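Local coordinates for protein metal-dependent phosphohydrolase, HDOD domain-containing (Geobacter sulfurreducens, PDB 3HC1) that is of unknown function but binds two ferric ions in an HD-domain type site and is probably a metal-dependent phosphohydrolase, at residues H152-E156 against G247-H251; L243-G247 against I295-V299; K111-N115 against F167-V171. All coordinates share one frame; numbering follows the deposited sequence.

The three contacts run from the buried metal centre to the surface. Contact 1 is buried and is built on metal coordination, with carboxylates and a histidine round two irons. Contact 2 is partly buried. It mixes one weak arginine-to-backbone hydrogen bond with leucine packing. Contact 3 lies at the surface. It is mainly apolar packing of Pro113 and Leu114 on Phe167 and Val171, with the proline also on Ser168. Contacts 1 and 2 draw on the same loop, which follows helix 229-243, and they share Gly247; His251 of the first also packs on Leu243 of the second. Contacts 1 and 3 meet where Phe248 touches Leu114 and Glu156 touches Phe167. Contacts 2 and 3 do not touch.

Contact 1: H152-E156 against G247-H251; sequences HDVGE and GFEGH. With FE (Fe (III) ion), chain C; FE (Fe (III) ion), chain B.
Asp153 and Glu249 meet across two ferric ions, and each carboxylate bridges the pair. Asp153 OD2 binds the iron of chain C at 2.1 Å, and its OD1 binds the iron of chain B. Glu249 comes from the opposite direction. Its OE1 takes the chain C iron at 2.2 Å and its OE2 the chain B iron. The two carboxylate planes stand 86° apart. Asp153 OD2 and Glu249 OE1 are only 3.0 Å apart, a closeness that the shared metal allows. His152 NE2 adds a bond of 2.3 Å to the chain C iron, and a water links both ions. His122 and Asp238 complete the chain C site, while His193, His217 and His218 complete the chain B site. His122, His152, Asp153 and Asp238 match the H...HD...D pattern of HD-domain proteins.

Outside the metal bonds the side chains pack on each other. Asp153 CB lies over one face of the His152 ring. The Phe248 ring packs a face on Glu249 CG, which stands 3.4 Å above the ring plane. The Glu156 chain bends at its second torsion (chi2 -75°), which brings OE2 alongside this ring, 3.8 Å from Phe248 CE2. Asp153 is the N-cap residue of helix 154-162. The loop residue Phe248 packs on helix 116-136, as do His152 and Glu156. His152 also touches helix 229-243, and Glu156 touches helix 193-203.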
ATOM      1  N   HIS A 152      -1.019   3.051   1.020  1.00 14.56           N
ATOM      2  CA  HIS A 152      -0.797   4.270   0.210  1.00 14.10           C
ATOM      3  C   HIS A 152      -2.071   5.011  -0.276  1.00 16.05           C
ATOM      4  O   HIS A 152      -2.143   6.235  -0.280  1.00 11.30           O
ATOM      5  CB  HIS A 152       0.200   4.046  -0.930  1.00 14.50           C
ATOM      6  CG  HIS A 152      -0.415   3.452  -2.177  1.00 12.55           C
ATOM      7  ND1 HIS A 152      -0.786   2.131  -2.246  1.00 17.43           N
ATOM      8  CD2 HIS A 152      -0.720   3.990  -3.385  1.00 19.73           C
ATOM      9  CE1 HIS A 152      -1.339   1.888  -3.421  1.00 20.56           C
ATOM     10  NE2 HIS A 152      -1.287   2.989  -4.140  1.00 12.57           N
ATOM     11  N   ASP A 153      -3.058   4.217  -0.686  1.00 13.82           N
ATOM     12  CA  ASP A 153      -4.329   4.686  -1.143  1.00 15.61           C
ATOM     13  C   ASP A 153      -5.446   4.602  -0.110  1.00 17.85           C
ATOM     14  O   ASP A 153      -6.642   4.590  -0.476  1.00 17.32           O
ATOM     15  CB  ASP A 153      -4.708   3.913  -2.412  1.00 15.45           C
ATOM     16  CG  ASP A 153      -4.090   4.534  -3.665  1.00 18.89           C
ATOM     17  OD1 ASP A 153      -3.638   5.700  -3.569  1.00 16.46           O
ATOM     18  OD2 ASP A 153      -4.031   3.855  -4.712  1.00 16.43           O
ATOM     19  N   VAL A 154      -5.088   4.579   1.179  1.00 16.66           N
ATOM     20  CA  VAL A 154      -6.125   4.508   2.225  1.00 18.72           C
ATOM     21  C   VAL A 154      -7.109   5.703   2.118  1.00 17.60           C
ATOM     22  O   VAL A 154      -8.269   5.587   2.453  1.00 15.76           O
ATOM     23  CB  VAL A 154      -5.486   4.385   3.638  1.00 19.83           C
ATOM     24  CG1 VAL A 154      -4.784   5.706   4.047  1.00 18.52           C
ATOM     25  CG2 VAL A 154      -6.481   4.002   4.625  1.00 25.93           C
ATOM     26  N   GLY A 155      -6.658   6.829   1.572  1.00 16.08           N
ATOM     27  CA  GLY A 155      -7.551   7.949   1.290  1.00 18.30           C
ATOM     28  C   GLY A 155      -8.656   7.703   0.275  1.00 19.17           C
ATOM     29  O   GLY A 155      -9.728   8.299   0.412  1.00 19.49           O
ATOM     30  N   GLU A 156      -8.381   6.890  -0.744  1.00 14.64           N
ATOM     31  CA  GLU A 156      -9.395   6.495  -1.755  1.00 17.79           C
ATOM     32  C   GLU A 156     -10.384   5.556  -1.121  1.00 15.82           C
ATOM     33  O   GLU A 156     -11.561   5.584  -1.459  1.00 16.94           O
ATOM     34  CB  GLU A 156      -8.804   5.774  -2.980  1.00 15.53           C
ATOM     35  CG  GLU A 156      -7.896   6.537  -3.843  1.00 31.65           C
ATOM     36  CD  GLU A 156      -8.608   7.557  -4.725  1.00 32.04           C
ATOM     37  OE1 GLU A 156      -9.372   8.358  -4.182  1.00 34.79           O
ATOM     38  OE2 GLU A 156      -8.382   7.545  -5.950  1.00 36.57           O
ATOM     39  N   GLY A 247      -4.357  -1.724 -11.289  1.00 16.93           N
ATOM     40  CA  GLY A 247      -4.767  -0.426 -10.765  1.00 16.01           C
ATOM     41  C   GLY A 247      -6.032   0.142 -11.349  1.00 17.38           C
ATOM     42  O   GLY A 247      -6.780  -0.528 -12.126  1.00 18.30           O
ATOM     43  N   PHE A 248      -6.317   1.369 -10.957  1.00 15.99           N
ATOM     44  CA  PHE A 248      -7.588   1.993 -11.370  1.00 17.81           C
ATOM     45  C   PHE A 248      -7.494   3.485 -11.493  1.00 19.14           C
ATOM     46  O   PHE A 248      -8.448   4.108 -11.901  1.00 13.36           O
ATOM     47  CB  PHE A 248      -8.708   1.655 -10.334  1.00 17.47           C
ATOM     48  CG  PHE A 248      -8.449   2.239  -8.953  1.00 15.45           C
ATOM     49  CD1 PHE A 248      -7.607   1.597  -8.086  1.00 17.31           C
ATOM     50  CD2 PHE A 248      -9.011   3.474  -8.570  1.00 16.83           C
ATOM     51  CE1 PHE A 248      -7.305   2.155  -6.802  1.00 15.73           C
ATOM     52  CE2 PHE A 248      -8.732   4.030  -7.321  1.00 16.93           C
ATOM     53  CZ  PHE A 248      -7.881   3.372  -6.434  1.00 19.68           C
ATOM     54  N   GLU A 249      -6.403   4.099 -11.014  1.00 18.34           N
ATOM     55  CA  GLU A 249      -6.396   5.534 -10.838  1.00 15.84           C
ATOM     56  C   GLU A 249      -6.131   6.267 -12.132  1.00 13.44           C
ATOM     57  O   GLU A 249      -6.290   7.468 -12.181  1.00 15.83           O
ATOM     58  CB  GLU A 249      -5.365   5.935  -9.763  1.00 14.15           C
ATOM     59  CG  GLU A 249      -5.744   5.443  -8.368  1.00 14.88           C
ATOM     60  CD  GLU A 249      -4.549   5.402  -7.484  1.00 19.33           C
ATOM     61  OE1 GLU A 249      -3.739   4.499  -7.665  1.00 16.66           O
ATOM     62  OE2 GLU A 249      -4.399   6.308  -6.654  1.00 15.21           O
ATOM     63  N   GLY A 250      -5.706   5.569 -13.177  1.00 14.26           N
ATOM     64  CA  GLY A 250      -5.512   6.172 -14.504  1.00 16.19           C
ATOM     65  C   GLY A 250      -4.136   6.786 -14.688  1.00 13.20           C
ATOM     66  O   GLY A 250      -3.359   6.912 -13.742  1.00 14.27           O
ATOM     67  N   HIS A 251      -3.816   7.142 -15.929  1.00 17.26           N
ATOM     68  CA  HIS A 251      -2.442   7.594 -16.254  1.00 16.85           C
ATOM     69  C   HIS A 251      -2.488   8.255 -17.586  1.00 13.58           C
ATOM     70  O   HIS A 251      -3.206   7.822 -18.461  1.00 15.40           O
ATOM     71  CB  HIS A 251      -1.479   6.396 -16.320  1.00 16.03           C
ATOM     72  CG  HIS A 251      -0.025   6.762 -16.251  1.00 15.04           C
ATOM     73  ND1 HIS A 251       0.643   7.358 -17.303  1.00 11.98           N
ATOM     74  CD2 HIS A 251       0.906   6.550 -15.283  1.00 15.90           C
ATOM     75  CE1 HIS A 251       1.903   7.565 -16.959  1.00 14.86           C
ATOM     76  NE2 HIS A 251       2.087   7.094 -15.738  1.00 19.04           N
TER
HETATM   77 FE    FE C 306      -2.359   3.849  -6.023  1.00 19.20          FE
HETATM   78 FE    FE B 305      -2.891   6.998  -5.136  1.00 14.71          FE
HETATM   79  O   HOH W   1      -1.696   5.715  -5.846  1.00 15.87           O

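Contact 2: L243-G247 against I295-V299; sequences LRRLG and IRAAV
Arg296 reaches from helix 281-302 to the backbone of Arg244 and Arg245, where helix 229-243 has just ended. The polar contact is modest. Arg296 NH1 donates to Arg244 O at 2.7 Å, but the angle at the hydrogen is 122°, so the bond is weak. The arginine chain turns at its third torsion (chi3 -59°), and this swings the guanidinium round toward the Arg244 carbonyl. Arg296 CD lies 3.2 Å from Arg245 O, a close carbon-to-carbonyl approach and not a hydrogen bond. The charge of Arg244 is met elsewhere, by a salt bridge from NH2 to Asp289.

The second kind is packing of an aliphatic carbon on a guanidinium face. Arg245 CB sits 3.8 Å above the plane of the Arg296 guanidinium, offset toward the rim. The Arg245 chain then runs on extended and crosses Arg296, with the two guanidinium planes 64° apart.

The apolar contacts centre on Leu246, which slides past the Arg296 stem in the opposite direction. Leu246 CD2 meets Arg296 CG at 3.9 Å and Ile295 CG2 at 4.3 Å. Its other methyl, CD1, approaches Val299 CG1 at 4.4 Å.

With an alanine here in place of Arg296 the chain beyond CB is gone, which is likely to leave Arg244 O without this donor and a gap beside Leu246. The Leu246 carbonyl accepts a hydrogen bond from ND1 of the iron ligand His122. The contact thus joins a helix to a second-shell residue of the metal site, more by alkyl packing than by its one weak polar bond.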
ATOM      1  N   LEU A 243       0.228   1.043 -14.588  1.00 15.92           N
ATOM      2  CA  LEU A 243       0.622   0.771 -15.989  1.00 17.81           C
ATOM      3  C   LEU A 243       0.608  -0.704 -16.392  1.00 17.43           C
ATOM      4  O   LEU A 243       0.615  -0.974 -17.563  1.00 19.74           O
ATOM      5  CB  LEU A 243       1.983   1.397 -16.320  1.00 19.98           C
ATOM      6  CG  LEU A 243       2.007   2.925 -16.459  1.00 20.22           C
ATOM      7  CD1 LEU A 243       3.479   3.455 -16.468  1.00 17.79           C
ATOM      8  CD2 LEU A 243       1.204   3.461 -17.643  1.00 16.24           C
ATOM      9  N   ARG A 244       0.559  -1.638 -15.460  1.00 16.04           N
ATOM     10  CA  ARG A 244       0.574  -3.071 -15.758  1.00 19.95           C
ATOM     11  C   ARG A 244      -0.672  -3.798 -15.254  1.00 17.41           C
ATOM     12  O   ARG A 244      -0.590  -4.896 -14.709  1.00 22.28           O
ATOM     13  CB  ARG A 244       1.828  -3.704 -15.139  1.00 22.18           C
ATOM     14  CG  ARG A 244       3.143  -3.199 -15.699  1.00 20.39           C
ATOM     15  CD  ARG A 244       3.301  -3.455 -17.165  1.00 31.95           C
ATOM     16  NE  ARG A 244       4.693  -3.388 -17.621  1.00 27.07           N
ATOM     17  CZ  ARG A 244       5.090  -3.031 -18.853  1.00 27.83           C
ATOM     18  NH1 ARG A 244       4.227  -2.688 -19.767  1.00 26.81           N
ATOM     19  NH2 ARG A 244       6.372  -3.010 -19.175  1.00 27.19           N
ATOM     20  N   ARG A 245      -1.822  -3.155 -15.401  1.00 19.20           N
ATOM     21  CA  ARG A 245      -3.134  -3.757 -15.220  1.00 21.26           C
ATOM     22  C   ARG A 245      -3.393  -4.189 -13.777  1.00 22.12           C
ATOM     23  O   ARG A 245      -4.113  -5.146 -13.558  1.00 19.82           O
ATOM     24  CB  ARG A 245      -3.374  -4.956 -16.167  1.00 23.35           C
ATOM     25  CG  ARG A 245      -3.095  -4.717 -17.690  1.00 26.27           C
ATOM     26  CD  ARG A 245      -3.290  -6.025 -18.482  1.00 29.00           C
ATOM     27  NE  ARG A 245      -3.647  -5.770 -19.879  1.00 39.30           N
ATOM     28  CZ  ARG A 245      -2.850  -5.948 -20.932  1.00 42.39           C
ATOM     29  NH1 ARG A 245      -1.594  -6.390 -20.798  1.00 48.92           N
ATOM     30  NH2 ARG A 245      -3.318  -5.683 -22.150  1.00 39.58           N
ATOM     31  N   LEU A 246      -2.808  -3.483 -12.805  1.00 19.72           N
ATOM     32  CA  LEU A 246      -3.059  -3.788 -11.397  1.00 19.06           C
ATOM     33  C   LEU A 246      -3.451  -2.472 -10.673  1.00 18.66           C
ATOM     34  O   LEU A 246      -2.905  -2.114  -9.640  1.00 19.83           O
ATOM     35  CB  LEU A 246      -1.842  -4.489 -10.798  1.00 20.57           C
ATOM     36  CG  LEU A 246      -1.865  -5.121  -9.386  1.00 19.47           C
ATOM     37  CD1 LEU A 246      -3.156  -5.879  -9.171  1.00 18.74           C
ATOM     38  CD2 LEU A 246      -0.624  -5.978  -9.212  1.00 15.25           C
ATOM     39  N   GLY A 247      -4.357  -1.724 -11.289  1.00 16.93           N
ATOM     40  CA  GLY A 247      -4.767  -0.426 -10.765  1.00 16.01           C
ATOM     41  C   GLY A 247      -6.032   0.142 -11.349  1.00 17.38           C
ATOM     42  O   GLY A 247      -6.780  -0.528 -12.126  1.00 18.30           O
ATOM     43  N   ILE A 295       1.944 -12.314 -10.339  1.00 18.47           N
ATOM     44  CA  ILE A 295       1.699 -11.440  -9.151  1.00 19.94           C
ATOM     45  C   ILE A 295       0.202 -11.077  -9.091  1.00 23.92           C
ATOM     46  O   ILE A 295      -0.473 -11.258  -8.066  1.00 20.87           O
ATOM     47  CB  ILE A 295       2.581 -10.175  -9.174  1.00 19.51           C
ATOM     48  CG1 ILE A 295       4.047 -10.516  -8.882  1.00 21.62           C
ATOM     49  CG2 ILE A 295       2.087  -9.139  -8.164  1.00 17.81           C
ATOM     50  CD1 ILE A 295       5.024  -9.440  -9.396  1.00 29.38           C
ATOM     51  N   ARG A 296      -0.337 -10.673 -10.234  1.00 24.41           N
ATOM     52  CA  ARG A 296      -1.757 -10.353 -10.340  1.00 24.33           C
ATOM     53  C   ARG A 296      -2.673 -11.523 -10.004  1.00 24.46           C
ATOM     54  O   ARG A 296      -3.698 -11.334  -9.347  1.00 22.23           O
ATOM     55  CB  ARG A 296      -2.098  -9.828 -11.743  1.00 22.67           C
ATOM     56  CG  ARG A 296      -1.569  -8.463 -12.044  1.00 33.57           C
ATOM     57  CD  ARG A 296      -2.373  -7.742 -13.163  1.00 39.95           C
ATOM     58  NE  ARG A 296      -2.361  -8.477 -14.410  1.00 38.05           N
ATOM     59  CZ  ARG A 296      -1.469  -8.361 -15.405  1.00 50.24           C
ATOM     60  NH1 ARG A 296      -0.450  -7.499 -15.380  1.00 45.97           N
ATOM     61  NH2 ARG A 296      -1.610  -9.135 -16.477  1.00 52.41           N
ATOM     62  N   ALA A 297      -2.323 -12.709 -10.480  1.00 23.23           N
ATOM     63  CA  ALA A 297      -3.085 -13.913 -10.122  1.00 24.18           C
ATOM     64  C   ALA A 297      -3.129 -14.131  -8.594  1.00 25.80           C
ATOM     65  O   ALA A 297      -4.198 -14.427  -8.019  1.00 27.40           O
ATOM     66  CB  ALA A 297      -2.547 -15.151 -10.832  1.00 23.10           C
ATOM     67  N   ALA A 298      -1.979 -13.990  -7.952  1.00 23.60           N
ATOM     68  CA  ALA A 298      -1.857 -14.251  -6.542  1.00 27.91           C
ATOM     69  C   ALA A 298      -2.696 -13.202  -5.766  1.00 28.84           C
ATOM     70  O   ALA A 298      -3.577 -13.537  -4.932  1.00 31.59           O
ATOM     71  CB  ALA A 298      -0.368 -14.208  -6.132  1.00 23.97           C
ATOM     72  N   VAL A 299      -2.478 -11.938  -6.096  1.00 25.91           N
ATOM     73  CA  VAL A 299      -3.286 -10.869  -5.521  1.00 25.95           C
ATOM     74  C   VAL A 299      -4.786 -11.138  -5.638  1.00 29.11           C
ATOM     75  O   VAL A 299      -5.523 -11.053  -4.638  1.00 31.30           O
ATOM     76  CB  VAL A 299      -2.943  -9.491  -6.143  1.00 24.75           C
ATOM     77  CG1 VAL A 299      -3.968  -8.477  -5.775  1.00 22.73           C
ATOM     78  CG2 VAL A 299      -1.580  -9.037  -5.669  1.00 21.07           C
TER

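Contact 3: K111-N115 against F167-V171; sequences KGPLN and FSQVV
Phe167 points from helix 164-177 into the bend made by Pro113 and Leu114. Its CG lies anti to the backbone N (chi1 -162°), which directs the ring at the loop. CB is the first atom to touch, with Pro113 CG 4.1 Å away. Further out, CD2 meets the same Pro113 CG at 3.9 Å. Beyond it the partner changes. CE2 lies 3.8 Å from Leu114 CD2, and CZ at the tip is still near that methyl. Leu114 CD2 comes in at the edge of the ring, near its plane. The two side chains cross at about a right angle.

The other Leu114 methyl packs on the next turn of the helix. CD1 is 3.3 Å from Val171 CG2, tighter than usual for two carbons. The first torsion of Leu114 is also far from a staggered value (chi1 -106°), so this leucine appears somewhat strained. Pro113 packs beside it. Its CG rests 3.5 Å from Ser168 N and 3.6 Å from Ser168 OG, and its CB approaches Val171 CG2 at 4.3 Å. The serine hydroxyl is hydrogen-bonded to Gly164 O, within its own helix.

The contact packs a loop on a helix of the HDOD domain, near the irons. Leu114 also touches Phe248, next to the iron ligand Glu249. The loop joins helix 82-108 to helix 116-136. It is also tied to helix 154-162, where Asn160 OD1 accepts a hydrogen bond from Leu114 N. Phe167 packs on Glu156, Ile159 and Asn160 of that helix, and on Glu185 of helix 181-189. Leu114 reaches Leu119 of helix 116-136.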
ATOM      1  N   LYS A 111     -19.260   0.044   1.077  1.00 13.18           N
ATOM      2  CA  LYS A 111     -19.475  -0.022  -0.328  1.00 13.24           C
ATOM      3  C   LYS A 111     -19.381   1.379  -0.907  1.00 14.97           C
ATOM      4  O   LYS A 111     -19.633   2.379  -0.220  1.00 15.58           O
ATOM      5  CB  LYS A 111     -20.894  -0.647  -0.580  1.00 15.74           C
ATOM      6  CG  LYS A 111     -22.088   0.311  -0.589  1.00 15.02           C
ATOM      7  CD  LYS A 111     -22.377   0.945   0.749  1.00 14.87           C
ATOM      8  CE  LYS A 111     -23.703   1.682   0.742  1.00 21.71           C
ATOM      9  NZ  LYS A 111     -23.925   2.616   1.890  1.00 28.13           N
ATOM     10  N   GLY A 112     -19.022   1.448  -2.171  1.00 15.70           N
ATOM     11  CA  GLY A 112     -19.058   2.676  -2.915  1.00 15.82           C
ATOM     12  C   GLY A 112     -19.008   2.488  -4.436  1.00 16.66           C
ATOM     13  O   GLY A 112     -19.155   1.366  -4.925  1.00 16.97           O
ATOM     14  N   PRO A 113     -18.837   3.611  -5.192  1.00 18.47           N
ATOM     15  CA  PRO A 113     -18.806   3.578  -6.655  1.00 17.64           C
ATOM     16  C   PRO A 113     -17.668   2.770  -7.256  1.00 16.83           C
ATOM     17  O   PRO A 113     -17.839   2.186  -8.298  1.00 15.31           O
ATOM     18  CB  PRO A 113     -18.800   5.055  -7.069  1.00 17.81           C
ATOM     19  CG  PRO A 113     -18.556   5.826  -5.882  1.00 23.02           C
ATOM     20  CD  PRO A 113     -18.785   4.987  -4.667  1.00 18.18           C
ATOM     21  N   LEU A 114     -16.548   2.629  -6.561  1.00 16.44           N
ATOM     22  CA  LEU A 114     -15.532   1.656  -6.962  1.00 14.73           C
ATOM     23  C   LEU A 114     -15.684   0.351  -6.147  1.00 14.39           C
ATOM     24  O   LEU A 114     -15.969   0.367  -4.931  1.00 14.48           O
ATOM     25  CB  LEU A 114     -14.145   2.226  -6.684  1.00 14.64           C
ATOM     26  CG  LEU A 114     -13.332   2.696  -7.878  1.00 33.44           C
ATOM     27  CD1 LEU A 114     -14.145   3.669  -8.728  1.00 31.57           C
ATOM     28  CD2 LEU A 114     -12.034   3.340  -7.362  1.00 32.18           C
ATOM     29  N   ASN A 115     -15.449  -0.776  -6.812  1.00 11.81           N
ATOM     30  CA  ASN A 115     -15.655  -2.066  -6.207  1.00 14.31           C
ATOM     31  C   ASN A 115     -14.614  -2.255  -5.124  1.00 13.37           C
ATOM     32  O   ASN A 115     -13.478  -1.825  -5.282  1.00 18.17           O
ATOM     33  CB  ASN A 115     -15.593  -3.188  -7.248  1.00 12.08           C
ATOM     34  CG  ASN A 115     -16.776  -3.157  -8.254  1.00 19.83           C
ATOM     35  OD1 ASN A 115     -17.772  -2.539  -8.026  1.00 22.16           O
ATOM     36  ND2 ASN A 115     -16.621  -3.839  -9.367  1.00 21.56           N
ATOM     37  N   PHE A 167     -17.701  10.850  -4.455  1.00 29.14           N
ATOM     38  CA  PHE A 167     -16.711  10.095  -5.270  1.00 23.59           C
ATOM     39  C   PHE A 167     -17.338   9.614  -6.591  1.00 20.98           C
ATOM     40  O   PHE A 167     -16.641   9.462  -7.597  1.00 17.56           O
ATOM     41  CB  PHE A 167     -16.257   8.869  -4.485  1.00 20.94           C
ATOM     42  CG  PHE A 167     -14.951   8.230  -4.965  1.00 23.80           C
ATOM     43  CD1 PHE A 167     -13.792   8.985  -5.134  1.00 26.44           C
ATOM     44  CD2 PHE A 167     -14.850   6.853  -5.064  1.00 22.21           C
ATOM     45  CE1 PHE A 167     -12.567   8.390  -5.489  1.00 26.93           C
ATOM     46  CE2 PHE A 167     -13.658   6.232  -5.419  1.00 23.79           C
ATOM     47  CZ  PHE A 167     -12.490   6.997  -5.628  1.00 27.27           C
ATOM     48  N   SER A 168     -18.642   9.311  -6.550  1.00 24.68           N
ATOM     49  CA  SER A 168     -19.393   8.964  -7.785  1.00 29.99           C
ATOM     50  C   SER A 168     -19.064   9.906  -8.910  1.00 27.95           C
ATOM     51  O   SER A 168     -18.920   9.472 -10.034  1.00 28.30           O
ATOM     52  CB  SER A 168     -20.916   9.016  -7.584  1.00 29.80           C
ATOM     53  OG  SER A 168     -21.293   8.000  -6.689  1.00 34.54           O
ATOM     54  N   GLN A 169     -18.978  11.194  -8.581  1.00 28.35           N
ATOM     55  CA  GLN A 169     -18.666  12.244  -9.549  1.00 30.61           C
ATOM     56  C   GLN A 169     -17.203  12.236 -10.007  1.00 29.45           C
ATOM     57  O   GLN A 169     -16.890  12.621 -11.157  1.00 29.73           O
ATOM     58  CB  GLN A 169     -19.004  13.632  -8.951  1.00 31.55           C
ATOM     59  N   VAL A 170     -16.297  11.883  -9.099  1.00 27.12           N
ATOM     60  CA  VAL A 170     -14.905  11.723  -9.472  1.00 26.13           C
ATOM     61  C   VAL A 170     -14.848  10.612 -10.540  1.00 23.58           C
ATOM     62  O   VAL A 170     -14.207  10.787 -11.567  1.00 24.72           O
ATOM     63  CB  VAL A 170     -13.973  11.393  -8.249  1.00 26.07           C
ATOM     64  CG1 VAL A 170     -12.606  10.960  -8.738  1.00 22.48           C
ATOM     65  CG2 VAL A 170     -13.899  12.599  -7.262  1.00 23.24           C
ATOM     66  N   VAL A 171     -15.530   9.495 -10.290  1.00 27.55           N
ATOM     67  CA  VAL A 171     -15.483   8.341 -11.191  1.00 31.07           C
ATOM     68  C   VAL A 171     -15.968   8.660 -12.590  1.00 37.00           C
ATOM     69  O   VAL A 171     -15.371   8.198 -13.567  1.00 37.36           O
ATOM     70  CB  VAL A 171     -16.332   7.176 -10.723  1.00 30.21           C
ATOM     71  CG1 VAL A 171     -16.617   6.217 -11.928  1.00 32.20           C
ATOM     72  CG2 VAL A 171     -15.662   6.440  -9.598  1.00 28.96           C
TER